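Local atomic coordinates of sulfite dehydrogenase (Paracoccus pantotrophus, PDB entry 2XTS), a protein that oxidises protein-bound sulfane sulfur in the Sox pathway, pairing a molybdenum cofactor with heme c in a complex with a cytochrome partner. Residues 53-58 and 140-145; 151-156 and 190-195; 297-302 and 343-348. All coordinates share one frame; numbering follows the deposited sequence. Where two conformers were deposited one is given.

Interaction 1. Residues 53-58 and 140-145; sequences INFTPI and QGMIHN. With MTE (phosphonic acidmono-(2-amino-5,6-dimercapto-4-oxo-3,7,8a,9,10,10a-hexahydro-4H-8-oxa-1,3,9,10-tetraaza-anthracen-7-ylmethyl)ester), chain E.
The molybdopterin pocket is the site this contact belongs to: the start of strand 143-152, which sends His144 to the cofactor, is pinned to the loop 53-58, chiefly through Thr56 and Gly141. Thr56 N donates to Gly141 O at 2.8 Å, while Thr56 OG1 donates to Ile143 O at 2.7 Å, the hydroxyl standing 31° out of the plane of the Ile143 carbonyl. With OG1 anti to the carbonyl carbon (chi1 -54°), the hydroxyl lies beside its own backbone N, and one threonine holds both carbonyls that flank Met142, the centre of an inverse gamma turn. Gly141 sits so close beneath the loop that a beta carbon there would collide with Thr56 O. The Met142 chain, extended beyond CG, runs alongside Phe55, its CG 3.6 Å from Phe55 CE2, and SD lies obliquely 5.5 Å from the centroid of that ring, a Met-aromatic contact. It crosses Ile53 at about a right angle, with SD 3.8 Å from Ile53 CG1. One residue beyond Ile143, His144 NE2 donates to the phosphate oxygen O3P of the cofactor at 3.0 Å, almost straight (177°) and in the ring plane. Phe72 and His207 pack on that imidazole, and Lys225 and Arg212 also bind the cofactor. Ile58 turns to helix 136-140 and strand 265-270, while strand 112-119 pairs with the strand carrying His144.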
loop_
_atom_site.group_PDB
_atom_site.type_symbol
_atom_site.label_atom_id
_atom_site.label_comp_id
_atom_site.label_asym_id
_atom_site.label_seq_id
_atom_site.Cartn_x
_atom_site.Cartn_y
_atom_site.Cartn_z
ATOM N N ILE A 53 10.863 -12.915 -15.007
ATOM C CA ILE A 53 10.008 -11.764 -14.800
ATOM C C ILE A 53 8.594 -12.277 -14.545
ATOM O O ILE A 53 8.160 -13.264 -15.145
ATOM C CB ILE A 53 10.018 -10.885 -16.088
ATOM C CG1 ILE A 53 9.201 -9.608 -15.938
ATOM C CG2 ILE A 53 9.572 -11.668 -17.359
ATOM C CD1 ILE A 53 9.807 -8.639 -15.035
ATOM N N ASN A 54 7.844 -11.567 -13.698
ATOM C CA ASN A 54 6.393 -11.714 -13.686
ATOM C C ASN A 54 5.765 -10.330 -13.765
ATOM O O ASN A 54 6.496 -9.338 -13.876
ATOM C CB ASN A 54 5.905 -12.593 -12.532
ATOM C CG ASN A 54 6.120 -11.979 -11.166
ATOM O OD1 ASN A 54 6.072 -10.762 -11.016
ATOM N ND2 ASN A 54 6.285 -12.828 -10.138
ATOM N N PHE A 55 4.435 -10.257 -13.792
ATOM C CA PHE A 55 3.771 -9.043 -14.228
ATOM C C PHE A 55 2.721 -8.574 -13.230
ATOM O O PHE A 55 1.890 -9.364 -12.793
ATOM C CB PHE A 55 3.095 -9.303 -15.585
ATOM C CG PHE A 55 4.056 -9.619 -16.685
ATOM C CD1 PHE A 55 4.439 -10.930 -16.928
ATOM C CD2 PHE A 55 4.612 -8.605 -17.443
ATOM C CE1 PHE A 55 5.382 -11.217 -17.906
ATOM C CE2 PHE A 55 5.523 -8.900 -18.442
ATOM C CZ PHE A 55 5.901 -10.196 -18.664
ATOM N N THR A 56 2.767 -7.293 -12.883
ATOM C CA THR A 56 1.777 -6.685 -11.999
ATOM C C THR A 56 0.416 -6.611 -12.700
ATOM O O THR A 56 0.365 -6.263 -13.868
ATOM C CB THR A 56 2.189 -5.225 -11.674
ATOM O OG1 THR A 56 3.520 -5.205 -11.157
ATOM C CG2 THR A 56 1.235 -4.553 -10.708
ATOM N N PRO A 57 -0.684 -6.915 -11.988
ATOM C CA PRO A 57 -2.031 -6.872 -12.589
ATOM C C PRO A 57 -2.559 -5.450 -12.727
ATOM O O PRO A 57 -3.619 -5.141 -12.204
ATOM C CB PRO A 57 -2.869 -7.700 -11.614
ATOM C CG PRO A 57 -2.225 -7.483 -10.314
ATOM C CD PRO A 57 -0.737 -7.470 -10.618
ATOM N N ILE A 58 -1.858 -4.626 -13.506
ATOM C CA ILE A 58 -2.250 -3.235 -13.663
ATOM C C ILE A 58 -3.588 -3.029 -14.369
ATOM O O ILE A 58 -4.125 -1.964 -14.306
ATOM C CB ILE A 58 -1.144 -2.396 -14.342
ATOM C CG1 ILE A 58 -0.816 -2.905 -15.751
ATOM C CG2 ILE A 58 0.107 -2.313 -13.447
ATOM C CD1 ILE A 58 -0.065 -1.907 -16.594
ATOM N N GLN A 140 2.630 -3.904 -20.256
ATOM C CA GLN A 140 3.063 -2.767 -19.459
ATOM C C GLN A 140 3.270 -3.083 -17.974
ATOM O O GLN A 140 3.590 -2.178 -17.218
ATOM C CB GLN A 140 2.090 -1.585 -19.627
ATOM C CG GLN A 140 2.191 -0.787 -20.943
ATOM C CD GLN A 140 1.413 -1.423 -22.097
ATOM O OE1 GLN A 140 0.534 -2.251 -21.897
ATOM N NE2 GLN A 140 1.698 -0.982 -23.307
ATOM N N GLY A 141 3.065 -4.328 -17.557
ATOM C CA GLY A 141 3.024 -4.641 -16.139
ATOM C C GLY A 141 4.334 -4.967 -15.440
ATOM O O GLY A 141 4.315 -5.360 -14.291
ATOM N N MET A 142 5.478 -4.763 -16.083
ATOM C CA MET A 142 6.760 -4.840 -15.387
ATOM C C MET A 142 7.019 -3.483 -14.709
ATOM O O MET A 142 7.974 -2.770 -15.032
ATOM C CB MET A 142 7.932 -5.194 -16.317
ATOM C CG MET A 142 7.752 -6.352 -17.218
ATOM S SD MET A 142 9.312 -6.566 -18.145
ATOM C CE MET A 142 8.794 -7.657 -19.465
ATOM N N ILE A 143 6.158 -3.129 -13.753
ATOM C CA ILE A 143 6.241 -1.875 -13.073
ATOM C C ILE A 143 5.533 -2.009 -11.729
ATOM O O ILE A 143 4.540 -2.726 -11.596
ATOM C CB ILE A 143 5.574 -0.752 -13.936
ATOM C CG1 ILE A 143 5.910 0.634 -13.411
ATOM C CG2 ILE A 143 4.054 -0.930 -14.076
ATOM C CD1 ILE A 143 5.720 1.708 -14.473
ATOM N N HIS A 144 6.023 -1.264 -10.753
ATOM C CA HIS A 144 5.324 -1.081 -9.492
ATOM C C HIS A 144 5.654 0.300 -8.938
ATOM O O HIS A 144 6.576 0.958 -9.411
ATOM C CB HIS A 144 5.554 -2.236 -8.477
ATOM C CG HIS A 144 6.957 -2.493 -8.045
ATOM N ND1 HIS A 144 7.747 -1.547 -7.428
ATOM C CD2 HIS A 144 7.649 -3.654 -8.011
ATOM C CE1 HIS A 144 8.890 -2.113 -7.080
ATOM N NE2 HIS A 144 8.858 -3.388 -7.423
ATOM N N ASN A 145 4.875 0.742 -7.958
ATOM C CA ASN A 145 4.969 2.089 -7.425
ATOM C C ASN A 145 4.668 2.042 -5.953
ATOM O O ASN A 145 3.585 1.706 -5.557
ATOM C CB ASN A 145 3.976 2.987 -8.166
ATOM C CG ASN A 145 4.087 4.469 -7.826
ATOM O OD1 ASN A 145 3.242 5.017 -7.083
ATOM N ND2 ASN A 145 5.034 5.131 -8.395
HETATM N N1 MTE E . 18.840 -6.881 -7.708
HETATM C C2 MTE E . 19.480 -8.035 -7.555
HETATM N N2 MTE E . 20.337 -8.168 -6.520
HETATM N N3 MTE E . 19.283 -9.079 -8.382
HETATM C C4 MTE E . 18.428 -9.022 -9.444
HETATM O O4 MTE E . 18.292 -10.039 -10.156
HETATM N N5 MTE E . 16.887 -7.555 -10.774
HETATM C C6 MTE E . 16.785 -6.159 -11.129
HETATM C C7 MTE E . 16.490 -5.224 -9.966
HETATM N N8 MTE E . 17.397 -5.485 -8.879
HETATM C C9 MTE E . 17.717 -7.784 -9.692
HETATM C C10 MTE E . 17.982 -6.686 -8.755
HETATM C "C1'" MTE E . 15.777 -5.897 -12.234
HETATM S "S1'" MTE E . 16.196 -6.330 -13.877
HETATM C "C2'" MTE E . 14.604 -5.266 -11.994
HETATM S "S2'" MTE E . 13.538 -4.800 -13.261
HETATM C "C3'" MTE E . 14.229 -4.919 -10.569
HETATM O "O3'" MTE E . 15.141 -5.417 -9.576
HETATM C "C4'" MTE E . 12.877 -5.515 -10.228
HETATM O "O4'" MTE E . 12.492 -5.112 -8.907
HETATM P P MTE E . 11.323 -5.973 -8.225
HETATM O O1P MTE E . 10.156 -5.723 -9.226
HETATM O O2P MTE E . 11.681 -7.423 -8.209
HETATM O O3P MTE E . 11.076 -5.318 -6.910
#

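Interaction 2. Residues 151-156 and 190-195; sequences VPLSVL and DDVMLA
Val151 and Leu194 form an antiparallel hydrogen-bonded pair, joined by two backbone bonds: Val151 N to Leu194 O, and Leu194 N to Val151 O, each 2.9 Å long. A third bond follows where the first segment stops being a strand. Leu153 N, at the first turn of helix 153-160, donates to Val192 O at 3.0 Å and nearly straight (174°), so the strand pairing carries on into the start of the helix. Pro152, at the N-cap position between them, has no N-H to give and packs its CA against the Met193 backbone.

The Leu153 side chain packs beside these bonds. Its two methyl branches separate: CD1 presses on Val192 CG1 at 3.5 Å, tighter than a usual carbon contact, while CD2 rests 4.0 Å from Leu194 CB. Leu194, with CG anti to its backbone nitrogen (chi1 -175°), carries CD2 to the helix, where it meets Leu156 CD1 at 3.8 Å, the two leucines crossing at about a right angle. The helix thus offers Leu153 and Leu156, one turn apart, to the same strand residue.

Farther out, two waters bridge the helix start to the other segment. One accepts from Ser154 N and probably donates to Val192 O, which would give that carbonyl a second partner; the other lies between Asp190 O and Ser154 OG, hydrogen-bonded to both. Around the apolar side chains, Phe109 touches Val151 and Leu156, Val188 of helix 185-191 meets Leu153, and Leu213 of strand 212-214 touches both Leu153 and Leu194. This strand-to-helix junction is plain structural packing of the molybdopterin-binding domain, away from the cofactor. Met193 also pairs through its backbone with Val214, which places strand 193-198 between strands 143-152 and 212-214, with strand 112-119 bordering strand 143-152 and helix 153-160 leaving from its end.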
loop_
_atom_site.group_PDB
_atom_site.type_symbol
_atom_site.label_atom_id
_atom_site.label_comp_id
_atom_site.label_asym_id
_atom_site.label_seq_id
_atom_site.Cartn_x
_atom_site.Cartn_y
_atom_site.Cartn_z
ATOM N N VAL A 151 17.388 5.472 3.893
ATOM C CA VAL A 151 18.455 6.413 4.176
ATOM C C VAL A 151 19.089 6.813 2.841
ATOM O O VAL A 151 19.379 5.948 2.013
ATOM C CB VAL A 151 19.510 5.766 5.109
ATOM C CG1 VAL A 151 20.718 6.660 5.279
ATOM C CG2 VAL A 151 18.894 5.364 6.450
ATOM N N PRO A 152 19.340 8.120 2.630
ATOM C CA PRO A 152 20.019 8.526 1.403
ATOM C C PRO A 152 21.420 7.971 1.321
ATOM O O PRO A 152 22.145 7.944 2.330
ATOM C CB PRO A 152 20.083 10.040 1.497
ATOM C CG PRO A 152 19.626 10.410 2.821
ATOM C CD PRO A 152 19.040 9.256 3.519
ATOM N N LEU A 153 21.839 7.545 0.133
ATOM C CA LEU A 153 23.224 7.086 0.006
ATOM C C LEU A 153 24.239 8.143 0.421
ATOM O O LEU A 153 25.307 7.804 0.932
ATOM C CB LEU A 153 23.546 6.583 -1.404
ATOM C CG LEU A 153 22.838 5.300 -1.851
ATOM C CD1 LEU A 153 23.495 4.768 -3.136
ATOM C CD2 LEU A 153 22.784 4.235 -0.749
ATOM N N SER A 154 23.911 9.412 0.201
ATOM C CA SER A 154 24.840 10.480 0.565
ATOM C C SER A 154 25.247 10.412 2.030
ATOM O O SER A 154 26.415 10.645 2.363
ATOM C CB SER A 154 24.226 11.833 0.252
ATOM O OG SER A 154 23.039 12.061 0.980
ATOM N N VAL A 155 24.319 10.087 2.924
ATOM C CA VAL A 155 24.666 10.073 4.336
ATOM C C VAL A 155 25.514 8.851 4.696
ATOM O O VAL A 155 26.415 8.945 5.539
ATOM C CB VAL A 155 23.443 10.197 5.246
ATOM C CG1 VAL A 155 23.896 10.385 6.690
ATOM C CG2 VAL A 155 22.563 11.385 4.821
ATOM N N LEU A 156 25.270 7.713 4.047
ATOM C CA LEU A 156 26.104 6.528 4.284
ATOM C C LEU A 156 27.509 6.754 3.768
ATOM O O LEU A 156 28.496 6.420 4.435
ATOM C CB LEU A 156 25.511 5.321 3.584
ATOM C CG LEU A 156 24.120 4.926 4.066
ATOM C CD1 LEU A 156 23.627 3.741 3.217
ATOM C CD2 LEU A 156 24.118 4.579 5.529
ATOM N N ASP A 190 22.241 12.774 -5.390
ATOM C CA ASP A 190 20.971 13.476 -5.592
ATOM C C ASP A 190 19.864 12.760 -4.791
ATOM O O ASP A 190 19.522 13.213 -3.696
ATOM C CB ASP A 190 20.674 13.573 -7.097
ATOM C CG ASP A 190 19.345 14.244 -7.417
ATOM O OD1 ASP A 190 18.598 14.651 -6.496
ATOM O OD2 ASP A 190 19.040 14.319 -8.625
ATOM N N ASP A 191 19.329 11.647 -5.295
ATOM C CA ASP A 191 18.137 11.054 -4.706
ATOM C C ASP A 191 18.145 9.530 -4.627
ATOM O O ASP A 191 17.102 8.917 -4.445
ATOM C CB ASP A 191 16.886 11.539 -5.446
ATOM C CG ASP A 191 16.861 11.153 -6.910
ATOM O OD1 ASP A 191 17.862 10.595 -7.421
ATOM O OD2 ASP A 191 15.827 11.435 -7.559
ATOM N N VAL A 192 19.305 8.903 -4.740
ATOM C CA VAL A 192 19.366 7.442 -4.552
ATOM C C VAL A 192 19.267 7.137 -3.058
ATOM O O VAL A 192 19.965 7.735 -2.247
ATOM C CB VAL A 192 20.620 6.766 -5.167
ATOM C CG1 VAL A 192 20.594 5.243 -4.977
ATOM C CG2 VAL A 192 20.724 7.099 -6.649
ATOM N N MET A 193 18.407 6.192 -2.724
ATOM C CA MET A 193 18.129 5.795 -1.352
ATOM C C MET A 193 18.424 4.312 -1.167
ATOM O O MET A 193 18.203 3.505 -2.077
ATOM C CB MET A 193 16.639 6.076 -1.053
ATOM C CG MET A 193 16.084 5.530 0.257
ATOM S SD MET A 193 14.297 5.441 0.311
ATOM C CE MET A 193 13.929 7.170 0.056
ATOM N N LEU A 194 18.913 3.952 0.015
ATOM C CA LEU A 194 18.856 2.588 0.510
ATOM C C LEU A 194 17.558 2.454 1.292
ATOM O O LEU A 194 17.425 2.986 2.400
ATOM C CB LEU A 194 20.085 2.270 1.382
ATOM C CG LEU A 194 20.203 0.834 1.876
ATOM C CD1 LEU A 194 20.510 -0.113 0.713
ATOM C CD2 LEU A 194 21.232 0.735 3.000
ATOM N N ALA A 195 16.606 1.744 0.699
ATOM C CA ALA A 195 15.255 1.631 1.246
ATOM C C ALA A 195 15.106 0.372 2.056
ATOM O O ALA A 195 15.576 -0.683 1.667
ATOM C CB ALA A 195 14.245 1.627 0.125
HETATM O O HOH W 1 21.745 10.184 -1.811
HETATM O O HOH W 2 20.695 12.627 -1.146
#

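Interaction 3. Residues 297-302 and 343-348; sequences ITRVDV and RAVDET
Arg343 and Val345, the two residues most buried here, meet Asp301 and Arg299 on one face of an antiparallel strand pair. Arg343 NH2 donates to Asp301 OD2 at 3.0 Å, almost straight (176°) and in the guanidinium plane, reaching the carboxylate on its anti side. Arg299 takes the same carboxylate side-on: NE meets OD1 of Asp301 at 3.0 Å and NH2 meets OD2 on its syn lone pair, so OD2 is shared by two arginines, while Thr312 also bonds OD1. Val345 lays its CG2 over the centre of the Arg299 guanidinium, 3.7 Å above the plane. A leucine in place of Arg299 would probably leave Asp301 with one arginine fewer to balance its charge and Val345 CG2 without the flat group it covers. Arg343 in turn reaches the cytochrome chain, donating from NH2 to Cys164 O of that chain. Along the backbone, Val345 N donates to Arg299 O at 2.9 Å, and Val345 O takes a good bond from Thr298 N and a weak one from Arg299 N. Two residues thus face one, the classic beta bulge, set within the antiparallel sheet of the Mo-co oxidoreductase dimerisation domain.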
loop_
_atom_site.group_PDB
_atom_site.type_symbol
_atom_site.label_atom_id
_atom_site.label_comp_id
_atom_site.label_asym_id
_atom_site.label_seq_id
_atom_site.Cartn_x
_atom_site.Cartn_y
_atom_site.Cartn_z
ATOM N N ILE A 297 4.487 14.234 -14.478
ATOM C CA ILE A 297 3.521 14.286 -15.568
ATOM C C ILE A 297 2.744 15.591 -15.447
ATOM O O ILE A 297 2.299 15.946 -14.371
ATOM C CB ILE A 297 2.550 13.060 -15.513
ATOM C CG1 ILE A 297 3.300 11.764 -15.812
ATOM C CG2 ILE A 297 1.346 13.250 -16.439
ATOM C CD1 ILE A 297 3.946 11.677 -17.132
ATOM N N THR A 298 2.575 16.296 -16.554
ATOM C CA THR A 298 1.796 17.528 -16.565
ATOM C C THR A 298 0.439 17.342 -17.195
ATOM O O THR A 298 -0.487 18.025 -16.817
ATOM C CB THR A 298 2.544 18.650 -17.263
ATOM O OG1 THR A 298 2.902 18.252 -18.582
ATOM C CG2 THR A 298 3.782 19.020 -16.485
ATOM N N ARG A 299 0.312 16.431 -18.155
ATOM C CA ARG A 299 -0.976 16.058 -18.697
ATOM C C ARG A 299 -0.945 14.738 -19.420
ATOM O O ARG A 299 0.127 14.228 -19.761
ATOM C CB ARG A 299 -1.588 17.154 -19.565
ATOM C CG ARG A 299 -1.190 17.151 -20.985
ATOM C CD ARG A 299 -1.948 18.239 -21.768
ATOM N NE ARG A 299 -1.742 18.051 -23.193
ATOM C CZ ARG A 299 -0.696 18.530 -23.854
ATOM N NH1 ARG A 299 0.251 19.209 -23.223
ATOM N NH2 ARG A 299 -0.580 18.303 -25.151
ATOM N N VAL A 300 -2.132 14.184 -19.595
ATOM C CA VAL A 300 -2.329 13.018 -20.425
ATOM C C VAL A 300 -3.456 13.294 -21.400
ATOM O O VAL A 300 -4.533 13.702 -21.002
ATOM C CB VAL A 300 -2.649 11.734 -19.609
ATOM C CG1 VAL A 300 -2.732 10.525 -20.538
ATOM C CG2 VAL A 300 -1.617 11.534 -18.496
ATOM N N ASP A 301 -3.181 13.084 -22.683
ATOM C CA ASP A 301 -4.207 13.187 -23.730
ATOM C C ASP A 301 -4.694 11.783 -24.088
ATOM O O ASP A 301 -3.900 10.838 -24.094
ATOM C CB ASP A 301 -3.663 13.895 -24.960
ATOM C CG ASP A 301 -3.230 15.322 -24.679
ATOM O OD1 ASP A 301 -3.780 15.984 -23.783
ATOM O OD2 ASP A 301 -2.296 15.770 -25.378
ATOM N N VAL A 302 -5.977 11.653 -24.391
ATOM C CA VAL A 302 -6.596 10.406 -24.777
ATOM C C VAL A 302 -7.252 10.573 -26.156
ATOM O O VAL A 302 -7.890 11.605 -26.427
ATOM C CB VAL A 302 -7.606 9.968 -23.705
ATOM C CG1 VAL A 302 -8.463 8.817 -24.206
ATOM C CG2 VAL A 302 -6.889 9.580 -22.449
ATOM N N ARG A 343 -1.445 9.476 -24.394
ATOM C CA ARG A 343 -0.168 10.144 -24.686
ATOM C C ARG A 343 0.205 11.049 -23.516
ATOM O O ARG A 343 -0.479 12.052 -23.266
ATOM C CB ARG A 343 -0.293 10.955 -25.975
ATOM C CG ARG A 343 0.928 11.701 -26.422
ATOM C CD ARG A 343 0.610 12.441 -27.728
ATOM N NE ARG A 343 -0.336 13.542 -27.534
ATOM C CZ ARG A 343 -0.885 14.259 -28.514
ATOM N NH1 ARG A 343 -0.635 13.965 -29.784
ATOM N NH2 ARG A 343 -1.719 15.252 -28.226
ATOM N N ALA A 344 1.277 10.685 -22.803
ATOM C CA ALA A 344 1.747 11.463 -21.660
ATOM C C ALA A 344 2.638 12.633 -22.053
ATOM O O ALA A 344 3.382 12.550 -23.037
ATOM C CB ALA A 344 2.516 10.574 -20.726
ATOM N N VAL A 345 2.584 13.705 -21.268
ATOM C CA VAL A 345 3.462 14.848 -21.397
ATOM C C VAL A 345 4.058 15.088 -20.027
ATOM O O VAL A 345 3.356 15.030 -19.020
ATOM C CB VAL A 345 2.706 16.104 -21.858
ATOM C CG1 VAL A 345 3.695 17.286 -22.050
ATOM C CG2 VAL A 345 1.904 15.795 -23.132
ATOM N N ASP A 346 5.373 15.299 -19.962
ATOM C CA ASP A 346 6.005 15.601 -18.686
ATOM C C ASP A 346 6.467 17.056 -18.604
ATOM O O ASP A 346 6.390 17.811 -19.570
ATOM C CB ASP A 346 7.098 14.585 -18.303
ATOM C CG ASP A 346 8.366 14.698 -19.102
ATOM O OD1 ASP A 346 8.720 15.818 -19.547
ATOM O OD2 ASP A 346 9.034 13.648 -19.242
ATOM N N GLU A 347 6.958 17.439 -17.432
ATOM C CA GLU A 347 7.295 18.837 -17.164
ATOM C C GLU A 347 8.442 19.378 -17.996
ATOM O O GLU A 347 8.660 20.587 -18.030
ATOM C CB GLU A 347 7.592 19.049 -15.683
ATOM C CG GLU A 347 8.831 18.337 -15.203
ATOM C CD GLU A 347 9.099 18.645 -13.749
ATOM O OE1 GLU A 347 8.857 17.768 -12.902
ATOM O OE2 GLU A 347 9.509 19.795 -13.440
ATOM N N THR A 348 9.209 18.499 -18.635
ATOM C CA THR A 348 10.256 18.951 -19.553
ATOM C C THR A 348 9.698 19.335 -20.923
ATOM O O THR A 348 10.425 19.887 -21.752
ATOM C CB THR A 348 11.341 17.878 -19.774
ATOM O OG1 THR A 348 10.819 16.819 -20.593
ATOM C CG2 THR A 348 11.910 17.337 -18.434
HETATM O O HOH W 3 4.993 20.333 -19.988
HETATM O O HOH W 4 -0.256 14.413 -24.976
#

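How the interactions relate
Together the three contacts sample both family domains of the chain. Interactions 1 and 2 share strand 143-152: the first holds its beginning, where His144 binds the cofactor phosphate, and the second its far end, with centres about 25 Å apart. Only interaction 1 contains a residue of the cofactor pocket, and its Ile53 side chain lies about 6 Å from the molybdenum oxide; in interaction 2 the Leu194 side chain stays about 11 Å from the molybdopterin. Interaction 3 belongs to the other domain, its centre about 21 Å from that of interaction 1 and 29 Å from that of interaction 2, and it meets the cytochrome chain instead. No two of them touch.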